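Local atomic coordinates of dihydropyrimidinase (Dictyostelium discoideum, PDB entry 2FTW), a protein that catalyses the reversible, zinc-dependent hydrolytic ring opening of 5,6-dihydrouracil and 5,6-dihydrothymine, the second step of reductive pyrimidine breakdown. Residues A[123-128]-A[452-457]; A[196-201]-A[218-223]. All blocks are in the same frame, centred on the assembly; numbering follows the deposited sequence.

Contact 1. Residues A[123-128]-A[452-457]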
ATOM      1  N   LYS A 123      17.137 -37.936  25.278  1.00 27.96           N
ATOM      2  CA  LYS A 123      17.667 -38.021  23.913  1.00 27.28           C
ATOM      3  C   LYS A 123      18.453 -36.818  23.382  1.00 26.46           C
ATOM      4  O   LYS A 123      19.334 -36.991  22.531  1.00 25.57           O
ATOM      5  CB  LYS A 123      16.521 -38.306  22.969  1.00 27.40           C
ATOM      6  CG  LYS A 123      16.072 -39.745  22.987  1.00 28.73           C
ATOM      7  CD  LYS A 123      14.785 -39.898  22.186  1.00 28.88           C
ATOM      8  CE  LYS A 123      14.753 -41.193  21.413  1.00 30.36           C
ATOM      9  NZ  LYS A 123      13.588 -41.215  20.473  1.00 31.28           N
ATOM     10  N   VAL A 124      18.141 -35.617  23.867  1.00 25.66           N
ATOM     11  CA  VAL A 124      18.658 -34.383  23.259  1.00 25.27           C
ATOM     12  C   VAL A 124      20.169 -34.221  23.385  1.00 24.86           C
ATOM     13  O   VAL A 124      20.754 -34.467  24.440  1.00 24.16           O
ATOM     14  CB  VAL A 124      17.965 -33.077  23.804  1.00 25.15           C
ATOM     15  CG1 VAL A 124      16.507 -32.996  23.334  1.00 24.58           C
ATOM     16  CG2 VAL A 124      18.060 -32.977  25.330  1.00 24.91           C
ATOM     17  N   ASN A 125      20.780 -33.780  22.287  1.00 25.07           N
ATOM     18  CA  ASN A 125      22.230 -33.524  22.209  1.00 24.91           C
ATOM     19  C   ASN A 125      22.591 -32.053  22.394  1.00 24.96           C
ATOM     20  O   ASN A 125      23.771 -31.678  22.376  1.00 24.78           O
ATOM     21  CB  ASN A 125      22.725 -34.013  20.853  1.00 25.16           C
ATOM     22  CG  ASN A 125      22.541 -35.502  20.692  1.00 24.64           C
ATOM     23  OD1 ASN A 125      23.272 -36.292  21.290  1.00 24.96           O
ATOM     24  ND2 ASN A 125      21.547 -35.893  19.918  1.00 24.00           N
ATOM     25  N   CYS A 126      21.558 -31.227  22.577  1.00 24.58           N
ATOM     26  CA  CYS A 126      21.700 -29.783  22.773  1.00 24.28           C
ATOM     27  C   CYS A 126      20.520 -29.330  23.618  1.00 23.77           C
ATOM     28  O   CYS A 126      19.583 -30.104  23.825  1.00 23.63           O
ATOM     29  CB  CYS A 126      21.723 -29.047  21.428  1.00 24.24           C
ATOM     30  SG  CYS A 126      20.188 -29.153  20.445  1.00 24.52           S
ATOM     31  N   ASP A 127      20.572 -28.107  24.132  1.00 23.33           N
ATOM     32  CA  ASP A 127      19.495 -27.598  24.985  1.00 23.49           C
ATOM     33  C   ASP A 127      18.185 -27.447  24.201  1.00 23.09           C
ATOM     34  O   ASP A 127      18.192 -27.300  22.977  1.00 22.39           O
ATOM     35  CB  ASP A 127      19.880 -26.265  25.623  1.00 23.56           C
ATOM     36  CG  ASP A 127      20.935 -26.417  26.725  1.00 25.77           C
ATOM     37  OD1 ASP A 127      21.476 -27.535  26.901  1.00 24.63           O
ATOM     38  OD2 ASP A 127      21.223 -25.400  27.409  1.00 27.34           O
ATOM     39  N   TYR A 128      17.066 -27.532  24.920  1.00 22.85           N
ATOM     40  CA  TYR A 128      15.756 -27.389  24.313  1.00 22.53           C
ATOM     41  C   TYR A 128      14.727 -26.753  25.257  1.00 22.05           C
ATOM     42  O   TYR A 128      14.964 -26.546  26.442  1.00 21.69           O
ATOM     43  CB  TYR A 128      15.250 -28.751  23.822  1.00 22.82           C
ATOM     44  CG  TYR A 128      14.693 -29.625  24.930  1.00 22.89           C
ATOM     45  CD1 TYR A 128      15.538 -30.229  25.863  1.00 22.76           C
ATOM     46  CD2 TYR A 128      13.321 -29.828  25.054  1.00 22.94           C
ATOM     47  CE1 TYR A 128      15.024 -31.015  26.892  1.00 23.09           C
ATOM     48  CE2 TYR A 128      12.799 -30.602  26.076  1.00 23.51           C
ATOM     49  CZ  TYR A 128      13.653 -31.194  26.990  1.00 23.06           C
ATOM     50  OH  TYR A 128      13.120 -31.972  27.986  1.00 23.99           O
ATOM     51  N   LEU A 452      30.149 -35.875  13.662  1.00 29.35           N
ATOM     52  CA  LEU A 452      29.432 -35.638  14.930  1.00 29.70           C
ATOM     53  C   LEU A 452      30.195 -36.240  16.097  1.00 29.94           C
ATOM     54  O   LEU A 452      30.795 -37.304  15.974  1.00 29.88           O
ATOM     55  CB  LEU A 452      28.002 -36.208  14.886  1.00 29.38           C
ATOM     56  CG  LEU A 452      27.004 -35.484  13.966  1.00 30.07           C
ATOM     57  CD1 LEU A 452      25.856 -36.399  13.527  1.00 29.42           C
ATOM     58  CD2 LEU A 452      26.448 -34.222  14.618  1.00 30.30           C
ATOM     59  N   SER A 453      30.189 -35.526  17.219  1.00 30.24           N
ATOM     60  CA  SER A 453      30.713 -36.021  18.488  1.00 30.64           C
ATOM     61  C   SER A 453      29.731 -35.597  19.589  1.00 30.81           C
ATOM     62  O   SER A 453      30.090 -34.928  20.553  1.00 30.72           O
ATOM     63  CB  SER A 453      32.138 -35.493  18.743  1.00 30.92           C
ATOM     64  OG  SER A 453      32.234 -34.077  18.577  1.00 31.19           O
ATOM     65  N   CYS A 454      28.474 -35.988  19.409  1.00 31.24           N
ATOM     66  CA  CYS A 454      27.419 -35.665  20.362  1.00 31.54           C
ATOM     67  C   CYS A 454      27.432 -36.605  21.559  1.00 31.97           C
ATOM     68  O   CYS A 454      28.027 -37.690  21.515  1.00 32.28           O
ATOM     69  CB  CYS A 454      26.053 -35.747  19.691  1.00 31.63           C
ATOM     70  SG  CYS A 454      25.785 -34.525  18.411  1.00 31.59           S
ATOM     71  N   VAL A 455      26.780 -36.169  22.634  1.00 32.06           N
ATOM     72  CA  VAL A 455      26.446 -37.052  23.753  1.00 32.06           C
ATOM     73  C   VAL A 455      24.917 -37.058  23.976  1.00 31.83           C
ATOM     74  O   VAL A 455      24.317 -36.038  24.318  1.00 31.66           O
ATOM     75  CB  VAL A 455      27.231 -36.659  25.023  1.00 32.22           C
ATOM     76  CG1 VAL A 455      26.710 -37.414  26.264  1.00 32.17           C
ATOM     77  CG2 VAL A 455      28.717 -36.947  24.816  1.00 32.82           C
ATOM     78  N   LYS A 456      24.302 -38.213  23.752  1.00 31.64           N
ATOM     79  CA  LYS A 456      22.849 -38.390  23.903  1.00 31.82           C
ATOM     80  C   LYS A 456      22.382 -38.035  25.325  1.00 31.27           C
ATOM     81  O   LYS A 456      22.950 -38.504  26.302  1.00 31.07           O
ATOM     82  CB  LYS A 456      22.508 -39.840  23.553  1.00 32.28           C
ATOM     83  CG  LYS A 456      21.064 -40.268  23.708  1.00 32.15           C
ATOM     84  CD  LYS A 456      20.989 -41.798  23.636  1.00 33.10           C
ATOM     85  CE  LYS A 456      19.668 -42.337  24.178  1.00 34.91           C
ATOM     86  NZ  LYS A 456      18.549 -42.032  23.249  1.00 36.19           N
ATOM     87  N   GLY A 457      21.366 -37.178  25.428  1.00 31.13           N
ATOM     88  CA  GLY A 457      20.865 -36.706  26.718  1.00 30.85           C
ATOM     89  C   GLY A 457      21.746 -35.691  27.430  1.00 30.80           C
ATOM     90  O   GLY A 457      21.555 -35.442  28.620  1.00 31.03           O
TER
HETATM   91  O   HOH W   1      25.808 -33.477  22.689  1.00 18.24           O
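N125 and C454 meet through their side chains: OD1 of N125 comes to 3.3 Å from CB of C454, while SG of C454 lies 3.9 Å from CB of N125, so a small thiol side chain packs alongside the amide. The CG of N125 is set beside its own backbone N (chi1 -63°), which carries the amide oxygen toward the V455 and K456 backbone. Its OD1 gains nothing from the V455 carbonyl, since both are acceptors, and the angle to K456 N is poor. A water makes a clear link, donating to N125 O at 2.7 Å and accepting from V455 N at 2.9 Å. Farther along, V124 O approaches G457 N to 2.9 Å; G457 has a positive phi (74°), which glycine adopts readily, and a side chain there would point away. K123 and K456 run side by side in the same direction, with K456 NZ 3.4 Å from K123 CG. Lysines suit this place because their long aliphatic chains can lie together while K123 NZ and K456 NZ stay 5.7 Å apart.

Outside the two segments, D81 offsets the charge of K123 through a salt bridge, and D83 serves both N125 ND2, by a hydrogen bond, and K456 NZ, by a long, weak ion pair. T86 OG1 also bonds N125 ND2, which probably fixes how the amide is turned. The contact thus joins the loop after strand 451-452 to the lead-in of barrel strand 127-132, beside helix 82-91, with Y128 packing on helix 109-121.

Contact 2. Residues A[196-201]-A[218-223]; sequences DMVFEG and LSRPEA
V198 sets one of its methyl groups over a face of the R220 guanidinium: V198 CG1 stands 3.4 Å above the plane, offset toward the rim, and is 3.5 Å from R220 NH2. That methyl also reaches R220 CG, whereas V198 CG2 meets R220 CG alone, 3.9 Å away. Valine suits the place because, with CG1 anti to the backbone N (chi1 162°), both branches face the arginine, whose bends at chi2 and chi3 bring the guanidinium back over CG1. The tightest part is at G201. G201 CA comes to 4.3 Å from S219 CA, and because glycine has no side chain the S219 carbonyl can occupy the side where a CB would stand; CB of S219 in turn rests 3.6 Å from G201 O. A small serine suits this closeness, and its OG is taken up by H216 O within helix 214-219. Nearby, the M197 and S219 carbonyl oxygens are both acceptors and do not bond; M197 O is already used by G201 N within its helix.

The loose side begins after R220, where P221 to A223 turn away and make no contact with 196-201; P221 and A223 are exposed. Helix 195-207 and the end of helix 214-219 with the loop that follows are therefore joined by van der Waals contact, not by polar bonds. The arginine's charge is met outside, where NH1 forms a salt bridge with E193. The valine methyl against one face and the glutamate at NH1 together probably hold the guanidinium steady beside zinc ligand H191, consistent with a place in the second shell of the zinc site.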
ATOM      1  N   ASP A 196     -12.673 -23.829   7.941  1.00 23.80           N
ATOM      2  CA  ASP A 196     -13.904 -24.151   7.209  1.00 24.06           C
ATOM      3  C   ASP A 196     -13.715 -24.179   5.701  1.00 23.74           C
ATOM      4  O   ASP A 196     -14.274 -25.029   5.012  1.00 23.43           O
ATOM      5  CB  ASP A 196     -15.023 -23.156   7.542  1.00 24.84           C
ATOM      6  CG  ASP A 196     -15.659 -23.413   8.905  1.00 26.51           C
ATOM      7  OD1 ASP A 196     -15.335 -24.448   9.528  1.00 28.24           O
ATOM      8  OD2 ASP A 196     -16.515 -22.591   9.333  1.00 30.33           O
ATOM      9  N   MET A 197     -12.940 -23.237   5.187  1.00 23.90           N
ATOM     10  CA  MET A 197     -12.664 -23.177   3.761  1.00 23.92           C
ATOM     11  C   MET A 197     -11.645 -24.238   3.300  1.00 23.55           C
ATOM     12  O   MET A 197     -11.712 -24.707   2.174  1.00 23.12           O
ATOM     13  CB  MET A 197     -12.186 -21.772   3.401  1.00 24.22           C
ATOM     14  CG  MET A 197     -13.275 -20.710   3.564  1.00 24.85           C
ATOM     15  SD  MET A 197     -14.626 -20.971   2.374  1.00 26.37           S
ATOM     16  CE  MET A 197     -13.813 -20.501   0.868  1.00 25.93           C
ATOM     17  N   VAL A 198     -10.704 -24.598   4.165  1.00 23.97           N
ATOM     18  CA  VAL A 198      -9.728 -25.670   3.873  1.00 24.10           C
ATOM     19  C   VAL A 198     -10.466 -26.999   3.736  1.00 24.57           C
ATOM     20  O   VAL A 198     -10.118 -27.838   2.901  1.00 24.61           O
ATOM     21  CB  VAL A 198      -8.670 -25.781   5.012  1.00 24.27           C
ATOM     22  CG1 VAL A 198      -7.908 -27.133   4.980  1.00 24.28           C
ATOM     23  CG2 VAL A 198      -7.693 -24.613   4.944  1.00 23.84           C
ATOM     24  N   PHE A 199     -11.484 -27.173   4.582  1.00 24.79           N
ATOM     25  CA  PHE A 199     -12.340 -28.368   4.584  1.00 24.68           C
ATOM     26  C   PHE A 199     -13.233 -28.447   3.334  1.00 24.67           C
ATOM     27  O   PHE A 199     -13.378 -29.515   2.719  1.00 24.34           O
ATOM     28  CB  PHE A 199     -13.178 -28.354   5.858  1.00 25.33           C
ATOM     29  CG  PHE A 199     -14.185 -29.450   5.954  1.00 25.66           C
ATOM     30  CD1 PHE A 199     -15.478 -29.273   5.447  1.00 26.73           C
ATOM     31  CD2 PHE A 199     -13.876 -30.638   6.607  1.00 27.52           C
ATOM     32  CE1 PHE A 199     -16.424 -30.275   5.559  1.00 27.10           C
ATOM     33  CE2 PHE A 199     -14.824 -31.654   6.724  1.00 27.06           C
ATOM     34  CZ  PHE A 199     -16.105 -31.471   6.197  1.00 27.03           C
ATOM     35  N   GLU A 200     -13.839 -27.326   2.955  1.00 23.92           N
ATOM     36  CA  GLU A 200     -14.636 -27.301   1.720  1.00 23.72           C
ATOM     37  C   GLU A 200     -13.787 -27.467   0.458  1.00 23.13           C
ATOM     38  O   GLU A 200     -14.259 -28.034  -0.530  1.00 22.55           O
ATOM     39  CB  GLU A 200     -15.453 -26.014   1.622  1.00 23.79           C
ATOM     40  CG  GLU A 200     -16.486 -25.842   2.723  1.00 24.21           C
ATOM     41  CD  GLU A 200     -17.561 -26.900   2.728  1.00 26.55           C
ATOM     42  OE1 GLU A 200     -17.834 -27.505   1.662  1.00 26.94           O
ATOM     43  OE2 GLU A 200     -18.155 -27.116   3.812  1.00 29.06           O
ATOM     44  N   GLY A 201     -12.560 -26.944   0.487  1.00 22.91           N
ATOM     45  CA  GLY A 201     -11.636 -27.058  -0.629  1.00 22.90           C
ATOM     46  C   GLY A 201     -11.068 -28.464  -0.798  1.00 22.99           C
ATOM     47  O   GLY A 201     -10.793 -28.903  -1.917  1.00 22.14           O
ATOM     48  N   LEU A 218      -4.105 -26.695  -4.223  1.00 23.55           N
ATOM     49  CA  LEU A 218      -5.347 -26.210  -4.826  1.00 23.31           C
ATOM     50  C   LEU A 218      -6.492 -26.199  -3.806  1.00 22.95           C
ATOM     51  O   LEU A 218      -7.391 -25.378  -3.889  1.00 22.29           O
ATOM     52  CB  LEU A 218      -5.721 -27.055  -6.054  1.00 23.12           C
ATOM     53  CG  LEU A 218      -4.662 -27.140  -7.158  1.00 24.43           C
ATOM     54  CD1 LEU A 218      -5.026 -28.204  -8.205  1.00 25.69           C
ATOM     55  CD2 LEU A 218      -4.442 -25.805  -7.822  1.00 24.90           C
ATOM     56  N   SER A 219      -6.448 -27.121  -2.845  1.00 22.70           N
ATOM     57  CA  SER A 219      -7.449 -27.170  -1.790  1.00 22.39           C
ATOM     58  C   SER A 219      -7.341 -25.970  -0.826  1.00 22.12           C
ATOM     59  O   SER A 219      -8.304 -25.668  -0.111  1.00 21.70           O
ATOM     60  CB  SER A 219      -7.361 -28.492  -1.011  1.00 22.44           C
ATOM     61  OG  SER A 219      -6.311 -28.485  -0.049  1.00 22.95           O
ATOM     62  N   ARG A 220      -6.190 -25.293  -0.815  1.00 21.83           N
ATOM     63  CA  ARG A 220      -5.887 -24.296   0.222  1.00 22.43           C
ATOM     64  C   ARG A 220      -5.033 -23.157  -0.287  1.00 21.93           C
ATOM     65  O   ARG A 220      -3.953 -22.954   0.232  1.00 22.06           O
ATOM     66  CB  ARG A 220      -5.062 -24.926   1.357  1.00 22.19           C
ATOM     67  CG  ARG A 220      -5.613 -26.144   1.983  1.00 24.39           C
ATOM     68  CD  ARG A 220      -4.504 -27.051   2.472  1.00 24.03           C
ATOM     69  NE  ARG A 220      -4.080 -26.721   3.830  1.00 25.98           N
ATOM     70  CZ  ARG A 220      -4.242 -27.505   4.900  1.00 25.87           C
ATOM     71  NH1 ARG A 220      -3.810 -27.092   6.080  1.00 25.47           N
ATOM     72  NH2 ARG A 220      -4.833 -28.692   4.813  1.00 24.65           N
ATOM     73  N   PRO A 221      -5.511 -22.378  -1.262  1.00 21.62           N
ATOM     74  CA  PRO A 221      -4.639 -21.296  -1.724  1.00 21.40           C
ATOM     75  C   PRO A 221      -4.340 -20.251  -0.629  1.00 20.50           C
ATOM     76  O   PRO A 221      -5.003 -20.227   0.416  1.00 18.93           O
ATOM     77  CB  PRO A 221      -5.442 -20.676  -2.866  1.00 21.04           C
ATOM     78  CG  PRO A 221      -6.822 -21.027  -2.565  1.00 21.80           C
ATOM     79  CD  PRO A 221      -6.807 -22.360  -1.942  1.00 21.29           C
ATOM     80  N   GLU A 222      -3.369 -19.380  -0.914  1.00 20.33           N
ATOM     81  CA  GLU A 222      -2.767 -18.516   0.108  1.00 20.75           C
ATOM     82  C   GLU A 222      -3.726 -17.498   0.724  1.00 20.39           C
ATOM     83  O   GLU A 222      -3.487 -17.044   1.838  1.00 19.64           O
ATOM     84  CB  GLU A 222      -1.500 -17.821  -0.424  1.00 20.75           C
ATOM     85  CG  GLU A 222      -1.695 -16.842  -1.586  1.00 22.45           C
ATOM     86  CD  GLU A 222      -0.422 -16.062  -1.923  1.00 22.64           C
ATOM     87  OE1 GLU A 222       0.446 -16.619  -2.645  1.00 25.87           O
ATOM     88  OE2 GLU A 222      -0.302 -14.887  -1.474  1.00 23.83           O
ATOM     89  N   ALA A 223      -4.808 -17.149   0.022  1.00 20.41           N
ATOM     90  CA  ALA A 223      -5.806 -16.194   0.565  1.00 20.76           C
ATOM     91  C   ALA A 223      -6.521 -16.699   1.841  1.00 21.00           C
ATOM     92  O   ALA A 223      -7.042 -15.892   2.648  1.00 21.36           O
ATOM     93  CB  ALA A 223      -6.826 -15.831  -0.512  1.00 20.69           C
TER

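The two contacts lie on opposite sides of the chain's centre, their own centres 40 Å apart and their nearest atoms about 26 Å apart, so neither touches the other. Contact 1 brings together residues more than 300 positions apart in sequence, whereas contact 2 is closed between segments 17 residues apart, both lying in the sequence between the two halves of contact 1. Only contact 2 approaches the dinuclear zinc site: the side chain of R220 is about 8 Å from a zinc ion and about 5 Å from the side chains of H191, a zinc ligand, and N346, probably a substrate-binding residue. Contact 1 lies away from these sites and ties the loop leading into barrel strand 127-132 to the C-terminal part.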